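Ufm1-specific protease (Caenorhabditis elegans, PDB 5EJJ) is a thiol protease that releases the ubiquitin-like modifier ufm-1 from its target proteins, and helps bring certain odorant receptors to the cilia of olfactory neurons. Local coordinates at residues P296-L301 with F326-S331; L304-K309 with R316-R321; I320-L325 with P333-S338. One frame throughout, in Å; residues are numbered along the deposited sequence.

How the contacts relate
Helix 312-325 supplies one side of contacts 2 and 3, which share Ile320 and Arg321: its middle turns meet strand 302-306 and its last turns the loop 333-338. Contact 1 begins where the chain leaves this helix and meets the loop before that strand. The centres of contacts 2 and 3 lie about 7 Å apart, of 1 and 3 about 9 Å, of 1 and 2 about 16 Å. Leu304 CD1 packs on Leu322 CD1 at 3.4 Å, Leu328 CD1 on Val334 CG1 at 3.7 Å, and Phe326 CE1 on Leu304 CD2 at 4.0 Å, making the three continuous through apolar side chains. All lie away from the probable active-site residues Cys396, Asp520 and His522.

Contact 1: residues P296-L301 with F326-S331; sequences PGWVSL and FNLPSS
Trp298 reaches from its loop to Phe326 and Leu328, and its side chain is worth following outward. CB points toward the segment 326-331, and CG stands anti to the carbonyl carbon (chi1 -77°), which sends the indole out from its own chain to the residues just past helix 312-325. On the pyrrole side, Trp298 NE1 comes 4.2 Å from Leu328 CD2, a methyl that approaches obliquely. Next along the ring, Trp298 CZ2 has Phe326 O beside it at 3.8 Å, near the indole plane and so at the ring edge, with Phe326 CB slightly farther away. The tip, Trp298 CH2, lies 4.1 Å from Phe326 CD2; the two aromatic side chains cross at about a right angle, although CH2 meets the phenyl ring obliquely and the pair is no stack. On its benzo side the indole returns to its own loop, where Ser300 O and Leu301 O lie at its edge, in its plane. Carbonyl oxygens thus face the rim at several points, while His48, from strand 45-53, meets the ring with planes at about 45°.

A smaller patch forms where Pro296 CG touches Pro329 CD at 4.2 Å, two prolines meeting through ring methylenes. Phe326 is the first residue to leave helical geometry and Asn327 follows in the left-handed region, so the chain turns off the helix here and presents Leu328 and Pro329 to the loop. Asn327 OD1 takes a hydrogen bond from Phe51 N, tying this exit to strand 45-53. The arrangement is that of a beta-hairpin connection, the link between strands 289-293 and 302-306, packed by a tryptophan and a proline against the C-terminal exit of the helix that follows the hairpin.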
ATOM      1  N   PRO A 296       0.441  -4.002   3.708  1.00 24.34           N
ATOM      2  CA  PRO A 296      -0.785  -4.614   4.231  1.00 23.80           C
ATOM      3  C   PRO A 296      -0.870  -4.420   5.737  1.00 18.61           C
ATOM      4  O   PRO A 296       0.084  -4.735   6.456  1.00 19.78           O
ATOM      5  CB  PRO A 296      -0.608  -6.101   3.883  1.00 21.83           C
ATOM      6  CG  PRO A 296       0.860  -6.278   3.718  1.00 20.36           C
ATOM      7  CD  PRO A 296       1.302  -5.002   3.053  1.00 20.40           C
ATOM      8  N   GLY A 297      -1.982  -3.861   6.195  1.00 15.99           N
ATOM      9  CA  GLY A 297      -2.230  -3.732   7.613  1.00 16.34           C
ATOM     10  C   GLY A 297      -1.929  -2.354   8.131  1.00 15.81           C
ATOM     11  O   GLY A 297      -2.558  -1.894   9.093  1.00 14.54           O
ATOM     12  N   TRP A 298      -0.952  -1.709   7.498  1.00 15.16           N
ATOM     13  CA  TRP A 298      -0.460  -0.391   7.919  1.00 14.08           C
ATOM     14  C   TRP A 298      -1.468   0.763   7.789  1.00 11.41           C
ATOM     15  O   TRP A 298      -2.302   0.778   6.891  1.00 14.83           O
ATOM     16  CB  TRP A 298       0.772  -0.047   7.106  1.00 13.69           C
ATOM     17  CG  TRP A 298       1.999  -0.737   7.528  1.00 11.65           C
ATOM     18  CD1 TRP A 298       2.119  -2.009   7.971  1.00 11.63           C
ATOM     19  CD2 TRP A 298       3.308  -0.170   7.560  1.00 12.37           C
ATOM     20  NE1 TRP A 298       3.438  -2.283   8.275  1.00 10.44           N
ATOM     21  CE2 TRP A 298       4.182  -1.163   8.032  1.00 11.18           C
ATOM     22  CE3 TRP A 298       3.823   1.086   7.235  1.00  8.38           C
ATOM     23  CZ2 TRP A 298       5.534  -0.938   8.189  1.00 11.17           C
ATOM     24  CZ3 TRP A 298       5.152   1.301   7.386  1.00  7.37           C
ATOM     25  CH2 TRP A 298       6.000   0.301   7.860  1.00  9.05           C
ATOM     26  N   VAL A 299      -1.378   1.741   8.673  1.00  9.29           N
ATOM     27  CA  VAL A 299      -2.311   2.856   8.626  1.00 11.79           C
ATOM     28  C   VAL A 299      -1.578   4.176   8.481  1.00 14.90           C
ATOM     29  O   VAL A 299      -2.174   5.245   8.574  1.00 19.87           O
ATOM     30  CB  VAL A 299      -3.177   2.920   9.876  1.00 12.32           C
ATOM     31  CG1 VAL A 299      -4.013   1.710   9.961  1.00 10.04           C
ATOM     32  CG2 VAL A 299      -2.296   3.021  11.105  1.00 12.03           C
ATOM     33  N   SER A 300      -0.272   4.103   8.271  1.00 12.17           N
ATOM     34  CA  SER A 300       0.500   5.259   7.879  1.00  8.86           C
ATOM     35  C   SER A 300       1.442   4.703   6.810  1.00  8.01           C
ATOM     36  O   SER A 300       1.734   3.504   6.817  1.00  6.16           O
ATOM     37  CB  SER A 300       1.224   5.847   9.098  1.00 10.33           C
ATOM     38  OG  SER A 300       2.333   6.675   8.743  1.00 12.98           O
ATOM     39  N   LEU A 301       1.894   5.565   5.894  1.00  7.63           N
ATOM     40  CA  LEU A 301       2.678   5.155   4.733  1.00  7.11           C
ATOM     41  C   LEU A 301       4.113   4.786   5.082  1.00  6.83           C
ATOM     42  O   LEU A 301       4.577   5.070   6.180  1.00  9.12           O
ATOM     43  CB  LEU A 301       2.672   6.275   3.697  1.00  8.14           C
ATOM     44  CG  LEU A 301       1.287   6.682   3.188  1.00 10.32           C
ATOM     45  CD1 LEU A 301       1.342   8.001   2.439  1.00 12.32           C
ATOM     46  CD2 LEU A 301       0.719   5.588   2.286  1.00 11.16           C
ATOM     47  N   PHE A 326      10.910  -4.159   8.366  1.00 13.67           N
ATOM     48  CA  PHE A 326       9.594  -3.569   8.560  1.00 12.79           C
ATOM     49  C   PHE A 326       8.508  -4.577   8.931  1.00 16.77           C
ATOM     50  O   PHE A 326       7.316  -4.272   8.846  1.00 18.11           O
ATOM     51  CB  PHE A 326       9.202  -2.763   7.333  1.00 11.49           C
ATOM     52  CG  PHE A 326      10.049  -1.562   7.147  1.00 13.21           C
ATOM     53  CD1 PHE A 326      10.900  -1.453   6.060  1.00 12.90           C
ATOM     54  CD2 PHE A 326      10.051  -0.559   8.106  1.00  9.92           C
ATOM     55  CE1 PHE A 326      11.705  -0.359   5.927  1.00 10.07           C
ATOM     56  CE2 PHE A 326      10.848   0.534   7.974  1.00  8.39           C
ATOM     57  CZ  PHE A 326      11.677   0.638   6.897  1.00  9.42           C
ATOM     58  N   ASN A 327       8.940  -5.763   9.364  1.00 16.78           N
ATOM     59  CA  ASN A 327       8.065  -6.868   9.745  1.00 14.74           C
ATOM     60  C   ASN A 327       6.964  -7.094   8.727  1.00 18.25           C
ATOM     61  O   ASN A 327       5.802  -7.270   9.101  1.00 20.56           O
ATOM     62  CB  ASN A 327       7.449  -6.660  11.122  1.00 12.17           C
ATOM     63  CG  ASN A 327       8.481  -6.593  12.228  1.00 14.18           C
ATOM     64  OD1 ASN A 327       8.156  -6.284  13.374  1.00 15.55           O
ATOM     65  ND2 ASN A 327       9.731  -6.863  11.895  1.00 15.53           N
ATOM     66  N   LEU A 328       7.314  -7.051   7.446  1.00 14.51           N
ATOM     67  CA  LEU A 328       6.360  -7.388   6.409  1.00 17.34           C
ATOM     68  C   LEU A 328       6.235  -8.907   6.330  1.00 22.83           C
ATOM     69  O   LEU A 328       7.087  -9.629   6.857  1.00 23.45           O
ATOM     70  CB  LEU A 328       6.810  -6.809   5.081  1.00 17.63           C
ATOM     71  CG  LEU A 328       7.045  -5.307   5.148  1.00 15.67           C
ATOM     72  CD1 LEU A 328       7.443  -4.748   3.773  1.00 15.82           C
ATOM     73  CD2 LEU A 328       5.813  -4.628   5.682  1.00 13.54           C
ATOM     74  N   PRO A 329       5.160  -9.408   5.697  1.00 25.26           N
ATOM     75  CA  PRO A 329       4.968 -10.863   5.632  1.00 25.24           C
ATOM     76  C   PRO A 329       5.682 -11.459   4.424  1.00 27.20           C
ATOM     77  O   PRO A 329       5.769 -10.792   3.389  1.00 27.45           O
ATOM     78  CB  PRO A 329       3.456 -10.996   5.479  1.00 26.04           C
ATOM     79  CG  PRO A 329       3.044  -9.756   4.719  1.00 25.31           C
ATOM     80  CD  PRO A 329       4.034  -8.669   5.089  1.00 22.85           C
ATOM     81  N   SER A 330       6.173 -12.692   4.552  1.00 31.75           N
ATOM     82  CA  SER A 330       7.028 -13.315   3.528  1.00 29.23           C
ATOM     83  C   SER A 330       6.294 -14.121   2.452  1.00 27.35           C
ATOM     84  O   SER A 330       6.876 -14.523   1.458  1.00 31.81           O
ATOM     85  CB  SER A 330       8.052 -14.206   4.202  1.00 28.56           C
ATOM     86  OG  SER A 330       7.396 -15.145   5.030  1.00 36.75           O
ATOM     87  N   SER A 331       5.005 -14.327   2.645  1.00 30.67           N
ATOM     88  CA  SER A 331       4.209 -15.100   1.712  1.00 36.01           C
ATOM     89  C   SER A 331       3.979 -14.440   0.346  1.00 39.85           C
ATOM     90  O   SER A 331       3.454 -15.088  -0.563  1.00 50.08           O
ATOM     91  CB  SER A 331       2.847 -15.386   2.344  1.00 41.98           C
ATOM     92  OG  SER A 331       2.047 -14.213   2.353  1.00 45.66           O
TER

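Contact 2: residues L304-K309 with R316-R321; sequences LQLPTK and RNYRIR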
ATOM      1  N   LEU A 304      10.534   5.098   0.943  1.00  9.64           N
ATOM      2  CA  LEU A 304      11.813   4.474   0.696  1.00 10.40           C
ATOM      3  C   LEU A 304      12.456   4.987  -0.573  1.00 12.69           C
ATOM      4  O   LEU A 304      11.785   5.211  -1.587  1.00 12.87           O
ATOM      5  CB  LEU A 304      11.649   2.960   0.600  1.00 10.04           C
ATOM      6  CG  LEU A 304      11.111   2.208   1.815  1.00  7.72           C
ATOM      7  CD1 LEU A 304      10.853   0.775   1.442  1.00  8.26           C
ATOM      8  CD2 LEU A 304      12.082   2.306   2.976  1.00  7.16           C
ATOM      9  N   GLN A 305      13.766   5.183  -0.489  1.00 15.15           N
ATOM     10  CA  GLN A 305      14.620   5.399  -1.647  1.00 15.82           C
ATOM     11  C   GLN A 305      15.107   4.018  -2.049  1.00 17.20           C
ATOM     12  O   GLN A 305      15.695   3.301  -1.225  1.00 18.33           O
ATOM     13  CB  GLN A 305      15.795   6.274  -1.255  1.00 15.71           C
ATOM     14  CG  GLN A 305      15.356   7.556  -0.640  1.00 12.62           C
ATOM     15  CD  GLN A 305      14.507   8.327  -1.604  1.00 15.99           C
ATOM     16  OE1 GLN A 305      13.298   8.432  -1.430  1.00 18.72           O
ATOM     17  NE2 GLN A 305      15.128   8.843  -2.659  1.00 18.09           N
ATOM     18  N   LEU A 306      14.820   3.623  -3.291  1.00 18.88           N
ATOM     19  CA  LEU A 306      15.123   2.262  -3.758  1.00 19.89           C
ATOM     20  C   LEU A 306      16.357   2.188  -4.667  1.00 21.41           C
ATOM     21  O   LEU A 306      16.480   2.952  -5.632  1.00 22.20           O
ATOM     22  CB  LEU A 306      13.920   1.692  -4.488  1.00 16.43           C
ATOM     23  CG  LEU A 306      12.689   1.489  -3.631  1.00 13.23           C
ATOM     24  CD1 LEU A 306      11.571   1.034  -4.513  1.00 14.07           C
ATOM     25  CD2 LEU A 306      12.994   0.469  -2.557  1.00 13.54           C
ATOM     26  N   PRO A 307      17.282   1.274  -4.351  1.00 20.30           N
ATOM     27  CA  PRO A 307      18.499   1.100  -5.156  1.00 26.08           C
ATOM     28  C   PRO A 307      18.217   0.368  -6.468  1.00 31.23           C
ATOM     29  O   PRO A 307      18.406  -0.839  -6.552  1.00 38.39           O
ATOM     30  CB  PRO A 307      19.416   0.268  -4.245  1.00 24.33           C
ATOM     31  CG  PRO A 307      18.493  -0.426  -3.292  1.00 25.54           C
ATOM     32  CD  PRO A 307      17.305   0.488  -3.106  1.00 20.94           C
ATOM     33  N   THR A 308      17.779   1.093  -7.488  1.00 31.04           N
ATOM     34  CA  THR A 308      17.314   0.458  -8.720  1.00 32.24           C
ATOM     35  C   THR A 308      18.379   0.251  -9.813  1.00 40.46           C
ATOM     36  O   THR A 308      18.068  -0.257 -10.904  1.00 39.13           O
ATOM     37  CB  THR A 308      16.134   1.225  -9.324  1.00 33.85           C
ATOM     38  OG1 THR A 308      16.344   2.642  -9.166  1.00 27.15           O
ATOM     39  CG2 THR A 308      14.835   0.795  -8.662  1.00 26.72           C
ATOM     40  N   LYS A 309      19.619   0.646  -9.534  1.00 38.67           N
ATOM     41  CA  LYS A 309      20.703   0.360 -10.461  1.00 34.17           C
ATOM     42  C   LYS A 309      21.535  -0.824  -9.997  1.00 37.86           C
ATOM     43  O   LYS A 309      22.502  -1.181 -10.647  1.00 46.38           O
ATOM     44  CB  LYS A 309      21.586   1.584 -10.683  1.00 41.42           C
ATOM     45  CG  LYS A 309      20.950   2.654 -11.577  1.00 47.76           C
ATOM     46  CD  LYS A 309      20.609   2.128 -12.971  1.00 52.43           C
ATOM     47  CE  LYS A 309      19.941   3.198 -13.838  1.00 56.16           C
ATOM     48  NZ  LYS A 309      19.686   2.716 -15.235  1.00 69.47           N
ATOM     49  N   ARG A 316      16.276  -7.951  -5.122  1.00 41.47           N
ATOM     50  CA  ARG A 316      15.466  -8.939  -4.414  1.00 38.66           C
ATOM     51  C   ARG A 316      15.946  -9.143  -2.985  1.00 33.10           C
ATOM     52  O   ARG A 316      15.139  -9.271  -2.073  1.00 34.06           O
ATOM     53  CB  ARG A 316      15.485 -10.288  -5.142  1.00 47.04           C
ATOM     54  CG  ARG A 316      14.160 -11.069  -5.058  1.00 49.64           C
ATOM     55  CD  ARG A 316      14.264 -12.453  -5.707  1.00 45.81           C
ATOM     56  NE  ARG A 316      14.668 -13.470  -4.743  1.00 47.10           N
ATOM     57  CZ  ARG A 316      13.829 -14.367  -4.233  1.00 54.76           C
ATOM     58  NH1 ARG A 316      12.552 -14.364  -4.622  1.00 55.20           N
ATOM     59  NH2 ARG A 316      14.262 -15.267  -3.348  1.00 43.20           N
ATOM     60  N   ASN A 317      17.259  -9.175  -2.788  1.00 33.68           N
ATOM     61  CA  ASN A 317      17.811  -9.416  -1.456  1.00 34.72           C
ATOM     62  C   ASN A 317      17.521  -8.270  -0.499  1.00 33.71           C
ATOM     63  O   ASN A 317      17.427  -8.464   0.727  1.00 27.41           O
ATOM     64  CB  ASN A 317      19.322  -9.633  -1.535  1.00 42.79           C
ATOM     65  CG  ASN A 317      19.691 -11.030  -1.966  1.00 46.49           C
ATOM     66  OD1 ASN A 317      18.844 -11.794  -2.441  1.00 46.86           O
ATOM     67  ND2 ASN A 317      20.968 -11.376  -1.803  1.00 46.73           N
ATOM     68  N   TYR A 318      17.404  -7.077  -1.086  1.00 32.99           N
ATOM     69  CA  TYR A 318      17.124  -5.843  -0.369  1.00 25.96           C
ATOM     70  C   TYR A 318      15.656  -5.843   0.018  1.00 27.50           C
ATOM     71  O   TYR A 318      15.289  -5.542   1.166  1.00 24.22           O
ATOM     72  CB  TYR A 318      17.387  -4.677  -1.296  1.00 25.51           C
ATOM     73  CG  TYR A 318      17.267  -3.316  -0.664  1.00 28.11           C
ATOM     74  CD1 TYR A 318      18.229  -2.859   0.245  1.00 24.04           C
ATOM     75  CD2 TYR A 318      16.215  -2.471  -1.001  1.00 24.69           C
ATOM     76  CE1 TYR A 318      18.138  -1.605   0.815  1.00 19.56           C
ATOM     77  CE2 TYR A 318      16.110  -1.214  -0.443  1.00 26.28           C
ATOM     78  CZ  TYR A 318      17.081  -0.779   0.464  1.00 26.15           C
ATOM     79  OH  TYR A 318      16.966   0.483   1.028  1.00 31.26           O
ATOM     80  N   ARG A 319      14.819  -6.182  -0.958  1.00 23.85           N
ATOM     81  CA  ARG A 319      13.414  -6.373  -0.698  1.00 20.43           C
ATOM     82  C   ARG A 319      13.218  -7.353   0.460  1.00 22.98           C
ATOM     83  O   ARG A 319      12.455  -7.089   1.386  1.00 23.44           O
ATOM     84  CB  ARG A 319      12.698  -6.818  -1.961  1.00 20.58           C
ATOM     85  CG  ARG A 319      11.885  -5.711  -2.569  1.00 22.15           C
ATOM     86  CD  ARG A 319      11.912  -5.744  -4.076  1.00 31.45           C
ATOM     87  NE  ARG A 319      11.486  -7.034  -4.586  1.00 35.79           N
ATOM     88  CZ  ARG A 319      12.108  -7.710  -5.548  1.00 45.89           C
ATOM     89  NH1 ARG A 319      13.207  -7.218  -6.122  1.00 38.16           N
ATOM     90  NH2 ARG A 319      11.621  -8.891  -5.935  1.00 53.87           N
ATOM     91  N   ILE A 320      13.935  -8.468   0.443  1.00 23.61           N
ATOM     92  CA  ILE A 320      13.818  -9.428   1.539  1.00 22.92           C
ATOM     93  C   ILE A 320      14.285  -8.810   2.857  1.00 21.60           C
ATOM     94  O   ILE A 320      13.630  -8.938   3.889  1.00 21.86           O
ATOM     95  CB  ILE A 320      14.572 -10.744   1.220  1.00 21.74           C
ATOM     96  CG1 ILE A 320      13.711 -11.616   0.320  1.00 18.94           C
ATOM     97  CG2 ILE A 320      14.921 -11.511   2.491  1.00 19.30           C
ATOM     98  CD1 ILE A 320      14.487 -12.262  -0.751  1.00 28.37           C
ATOM     99  N   ARG A 321      15.417  -8.124   2.810  1.00 24.03           N
ATOM    100  CA  ARG A 321      15.956  -7.485   3.993  1.00 22.68           C
ATOM    101  C   ARG A 321      14.925  -6.522   4.542  1.00 21.64           C
ATOM    102  O   ARG A 321      14.624  -6.520   5.741  1.00 21.15           O
ATOM    103  CB  ARG A 321      17.241  -6.751   3.634  1.00 24.62           C
ATOM    104  CG  ARG A 321      17.724  -5.757   4.665  1.00 30.92           C
ATOM    105  CD  ARG A 321      18.693  -6.370   5.660  1.00 42.47           C
ATOM    106  NE  ARG A 321      19.441  -5.325   6.367  1.00 57.84           N
ATOM    107  CZ  ARG A 321      19.712  -5.350   7.674  1.00 66.25           C
ATOM    108  NH1 ARG A 321      19.295  -6.374   8.426  1.00 63.34           N
ATOM    109  NH2 ARG A 321      20.393  -4.347   8.229  1.00 60.28           N
TER
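A strand-to-helix connection closes on itself here: strand 302-306 runs into an inverse gamma turn centred on Pro307, and the helix that follows lays Tyr318 back against that turn. The main interaction is a CH-pi contact. Pro307 CG sits 3.8 Å from the centroid of the Tyr318 ring and only 12° off its normal, so this corner of the pyrrolidine is over the middle of the face. Pro307 CD is on the same side of the ring, shifted toward CE2, and the two methylenes together span the phenol from CG to CZ.

Leu306 takes a different position on the same ring. Its CD2 methyl lies at the edge, near the ring plane, 4.1 Å from Tyr318 CE2. Face and rim are therefore met by successive residues of one chain. Tyr318 OH lies 3.8 Å from Gln305 O, too far for a hydrogen bond. The phenol gets here because its CG is turned anti to the backbone N (chi1 -175°), carrying the ring out from the helix to Pro307. Replacing Tyr318 with alanine would probably leave the Pro307 ring without its aromatic platform and open a gap between the helix and the turn.

Gln305 directs its amide elsewhere, OE1 bonding to Ser290 and Arg267. Trp310, in the short link between strand and helix, meets the Tyr318 ring edge-to-face. Around this buried contact, Val274 of helix 253-280 touches both Pro307 and Tyr318, Phe64 of helix 59-68 also reaches the tyrosine, and Leu306 packs on Ala291 and Tyr293 of the partner strand 289-293. Helix 312-325 thus meets the hairpin end at a point that helices 253-280 and 59-68 also touch.

Contact 3: residues I320-L325 with P333-S338; sequences IRLHKL and PVLRLS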
ATOM      1  N   ILE A 320      13.935  -8.468   0.443  1.00 23.61           N
ATOM      2  CA  ILE A 320      13.818  -9.428   1.539  1.00 22.92           C
ATOM      3  C   ILE A 320      14.285  -8.810   2.857  1.00 21.60           C
ATOM      4  O   ILE A 320      13.630  -8.938   3.889  1.00 21.86           O
ATOM      5  CB  ILE A 320      14.572 -10.744   1.220  1.00 21.74           C
ATOM      6  CG1 ILE A 320      13.711 -11.616   0.320  1.00 18.94           C
ATOM      7  CG2 ILE A 320      14.921 -11.511   2.491  1.00 19.30           C
ATOM      8  CD1 ILE A 320      14.487 -12.262  -0.751  1.00 28.37           C
ATOM      9  N   ARG A 321      15.417  -8.124   2.810  1.00 24.03           N
ATOM     10  CA  ARG A 321      15.956  -7.485   3.993  1.00 22.68           C
ATOM     11  C   ARG A 321      14.925  -6.522   4.542  1.00 21.64           C
ATOM     12  O   ARG A 321      14.624  -6.520   5.741  1.00 21.15           O
ATOM     13  CB  ARG A 321      17.241  -6.751   3.634  1.00 24.62           C
ATOM     14  CG  ARG A 321      17.724  -5.757   4.665  1.00 30.92           C
ATOM     15  CD  ARG A 321      18.693  -6.370   5.660  1.00 42.47           C
ATOM     16  NE  ARG A 321      19.441  -5.325   6.367  1.00 57.84           N
ATOM     17  CZ  ARG A 321      19.712  -5.350   7.674  1.00 66.25           C
ATOM     18  NH1 ARG A 321      19.295  -6.374   8.426  1.00 63.34           N
ATOM     19  NH2 ARG A 321      20.393  -4.347   8.229  1.00 60.28           N
ATOM     20  N   LEU A 322      14.360  -5.725   3.643  1.00 20.73           N
ATOM     21  CA  LEU A 322      13.367  -4.742   4.027  1.00 17.51           C
ATOM     22  C   LEU A 322      12.134  -5.375   4.665  1.00 17.45           C
ATOM     23  O   LEU A 322      11.629  -4.842   5.646  1.00 18.73           O
ATOM     24  CB  LEU A 322      12.989  -3.854   2.846  1.00 16.65           C
ATOM     25  CG  LEU A 322      13.968  -2.745   2.458  1.00 15.91           C
ATOM     26  CD1 LEU A 322      13.211  -1.659   1.791  1.00 13.47           C
ATOM     27  CD2 LEU A 322      14.679  -2.175   3.645  1.00 15.06           C
ATOM     28  N   HIS A 323      11.664  -6.505   4.126  1.00 18.79           N
ATOM     29  CA  HIS A 323      10.563  -7.264   4.732  1.00 16.63           C
ATOM     30  C   HIS A 323      10.839  -7.599   6.207  1.00 18.19           C
ATOM     31  O   HIS A 323       9.968  -7.463   7.079  1.00 17.96           O
ATOM     32  CB  HIS A 323      10.294  -8.554   3.959  1.00 16.62           C
ATOM     33  CG  HIS A 323       9.378  -8.387   2.785  1.00 19.70           C
ATOM     34  ND1 HIS A 323       9.706  -7.629   1.681  1.00 25.42           N
ATOM     35  CD2 HIS A 323       8.147  -8.895   2.536  1.00 19.95           C
ATOM     36  CE1 HIS A 323       8.718  -7.670   0.803  1.00 20.45           C
ATOM     37  NE2 HIS A 323       7.761  -8.433   1.298  1.00 20.09           N
ATOM     38  N   LYS A 324      12.059  -8.026   6.494  1.00 18.92           N
ATOM     39  CA  LYS A 324      12.427  -8.339   7.871  1.00 19.94           C
ATOM     40  C   LYS A 324      12.479  -7.090   8.748  1.00 18.39           C
ATOM     41  O   LYS A 324      12.113  -7.127   9.928  1.00 19.39           O
ATOM     42  CB  LYS A 324      13.777  -9.080   7.909  1.00 22.85           C
ATOM     43  CG  LYS A 324      13.671 -10.541   7.525  1.00 28.43           C
ATOM     44  CD  LYS A 324      15.026 -11.192   7.338  1.00 37.47           C
ATOM     45  CE  LYS A 324      14.918 -12.385   6.373  1.00 34.60           C
ATOM     46  NZ  LYS A 324      16.248 -12.982   6.051  1.00 34.83           N
ATOM     47  N   LEU A 325      12.963  -5.989   8.179  1.00 17.61           N
ATOM     48  CA  LEU A 325      13.165  -4.783   8.957  1.00 16.29           C
ATOM     49  C   LEU A 325      11.836  -4.153   9.324  1.00 16.83           C
ATOM     50  O   LEU A 325      11.650  -3.696  10.465  1.00 15.19           O
ATOM     51  CB  LEU A 325      14.022  -3.793   8.193  1.00 18.33           C
ATOM     52  CG  LEU A 325      15.506  -4.129   8.134  1.00 23.58           C
ATOM     53  CD1 LEU A 325      16.217  -3.112   7.246  1.00 23.24           C
ATOM     54  CD2 LEU A 325      16.089  -4.130   9.533  1.00 27.95           C
ATOM     55  N   PRO A 333       4.731 -10.482  -2.369  1.00 35.06           N
ATOM     56  CA  PRO A 333       5.433  -9.206  -2.528  1.00 29.97           C
ATOM     57  C   PRO A 333       4.711  -8.024  -1.875  1.00 24.88           C
ATOM     58  O   PRO A 333       3.479  -7.958  -1.830  1.00 20.89           O
ATOM     59  CB  PRO A 333       5.489  -9.022  -4.054  1.00 30.18           C
ATOM     60  CG  PRO A 333       4.347  -9.761  -4.575  1.00 27.59           C
ATOM     61  CD  PRO A 333       4.165 -10.947  -3.650  1.00 34.50           C
ATOM     62  N   VAL A 334       5.512  -7.087  -1.376  1.00 26.81           N
ATOM     63  CA  VAL A 334       5.003  -5.859  -0.779  1.00 22.58           C
ATOM     64  C   VAL A 334       5.685  -4.622  -1.374  1.00 21.24           C
ATOM     65  O   VAL A 334       5.041  -3.596  -1.529  1.00 20.14           O
ATOM     66  CB  VAL A 334       5.168  -5.866   0.759  1.00 18.17           C
ATOM     67  CG1 VAL A 334       4.577  -4.627   1.365  1.00 15.51           C
ATOM     68  CG2 VAL A 334       4.501  -7.093   1.345  1.00 20.08           C
ATOM     69  N   LEU A 335       6.966  -4.726  -1.744  1.00 22.34           N
ATOM     70  CA  LEU A 335       7.763  -3.538  -2.078  1.00 18.80           C
ATOM     71  C   LEU A 335       8.258  -3.501  -3.514  1.00 25.12           C
ATOM     72  O   LEU A 335       9.336  -2.964  -3.791  1.00 27.45           O
ATOM     73  CB  LEU A 335       8.981  -3.453  -1.157  1.00 16.52           C
ATOM     74  CG  LEU A 335       8.685  -3.410   0.340  1.00 17.91           C
ATOM     75  CD1 LEU A 335       9.968  -3.500   1.107  1.00 15.62           C
ATOM     76  CD2 LEU A 335       7.936  -2.139   0.691  1.00 15.67           C
ATOM     77  N   ARG A 336       7.507  -4.083  -4.438  1.00 24.67           N
ATOM     78  CA  ARG A 336       7.915  -4.018  -5.831  1.00 23.32           C
ATOM     79  C   ARG A 336       7.556  -2.657  -6.378  1.00 25.14           C
ATOM     80  O   ARG A 336       6.530  -2.086  -6.012  1.00 24.88           O
ATOM     81  CB  ARG A 336       7.225  -5.093  -6.648  1.00 27.54           C
ATOM     82  CG  ARG A 336       7.395  -6.467  -6.069  1.00 33.50           C
ATOM     83  CD  ARG A 336       8.829  -6.908  -6.166  1.00 37.29           C
ATOM     84  NE  ARG A 336       9.263  -6.943  -7.558  1.00 48.15           N
ATOM     85  CZ  ARG A 336       9.109  -7.992  -8.363  1.00 50.50           C
ATOM     86  NH1 ARG A 336       8.532  -9.112  -7.904  1.00 47.56           N
ATOM     87  NH2 ARG A 336       9.536  -7.915  -9.624  1.00 45.02           N
ATOM     88  N   LEU A 337       8.404  -2.148  -7.262  1.00 27.72           N
ATOM     89  CA  LEU A 337       8.195  -0.862  -7.916  1.00 25.66           C
ATOM     90  C   LEU A 337       6.762  -0.724  -8.415  1.00 25.19           C
ATOM     91  O   LEU A 337       6.154   0.344  -8.362  1.00 24.92           O
ATOM     92  CB  LEU A 337       9.172  -0.748  -9.082  1.00 27.19           C
ATOM     93  CG  LEU A 337       9.833   0.599  -9.353  1.00 27.33           C
ATOM     94  CD1 LEU A 337       9.726   1.527  -8.155  1.00 27.70           C
ATOM     95  CD2 LEU A 337      11.283   0.349  -9.723  1.00 28.64           C
ATOM     96  N   SER A 338       6.233  -1.846  -8.881  1.00 32.82           N
ATOM     97  CA  SER A 338       4.881  -1.960  -9.413  1.00 29.06           C
ATOM     98  C   SER A 338       3.794  -1.694  -8.363  1.00 25.08           C
ATOM     99  O   SER A 338       2.648  -1.364  -8.698  1.00 20.79           O
ATOM    100  CB  SER A 338       4.733  -3.369  -9.989  1.00 31.66           C
ATOM    101  OG  SER A 338       3.450  -3.902  -9.715  1.00 40.89           O
TER
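Leu335 drives its CD1 methyl against Leu322, lying 3.5 Å from Leu322 CB and 3.8 Å from Leu322 CD1. The two leucines cross at about a right angle, so one branch of the loop leucine beds against the root and a branch of the helix leucine. That same methyl also brushes the neighbouring imidazole, 4.2 Å from His323 ND1 and oblique to the ring; these side chains run past one another in opposite directions.

His323 makes the second half of the contact. Its CG is anti to the carbonyl carbon (chi1 -85°), and the ring lies back along the helix, where ND1 is hydrogen-bonded to Arg319 O one turn earlier. With that nitrogen engaged, rotation of the ring is restrained and the far side is presented to the loop: His323 NE2 is 3.5 Å from Val334 CG2 and 3.7 Å from Val334 CB, while His323 CE1 is 3.9 Å from Val334 N. The valine comes at the imidazole obliquely, and the carbonyl carbon of Pro333 lies more distantly by its edge.

Gln339 braces the loop from outside, its side chain bonding both Pro333 O and Arg336 N. Beyond Leu322 lie Leu304 and Phe64, and beyond Leu335 lie Leu302 and Tyr293. The pattern is a chain reversal after a helix: the chain turns back after helix 312-325, and the irregular segment 333-338 then passes across the side of its last turns, wedging Leu335 between that helix and the two-stranded hairpin.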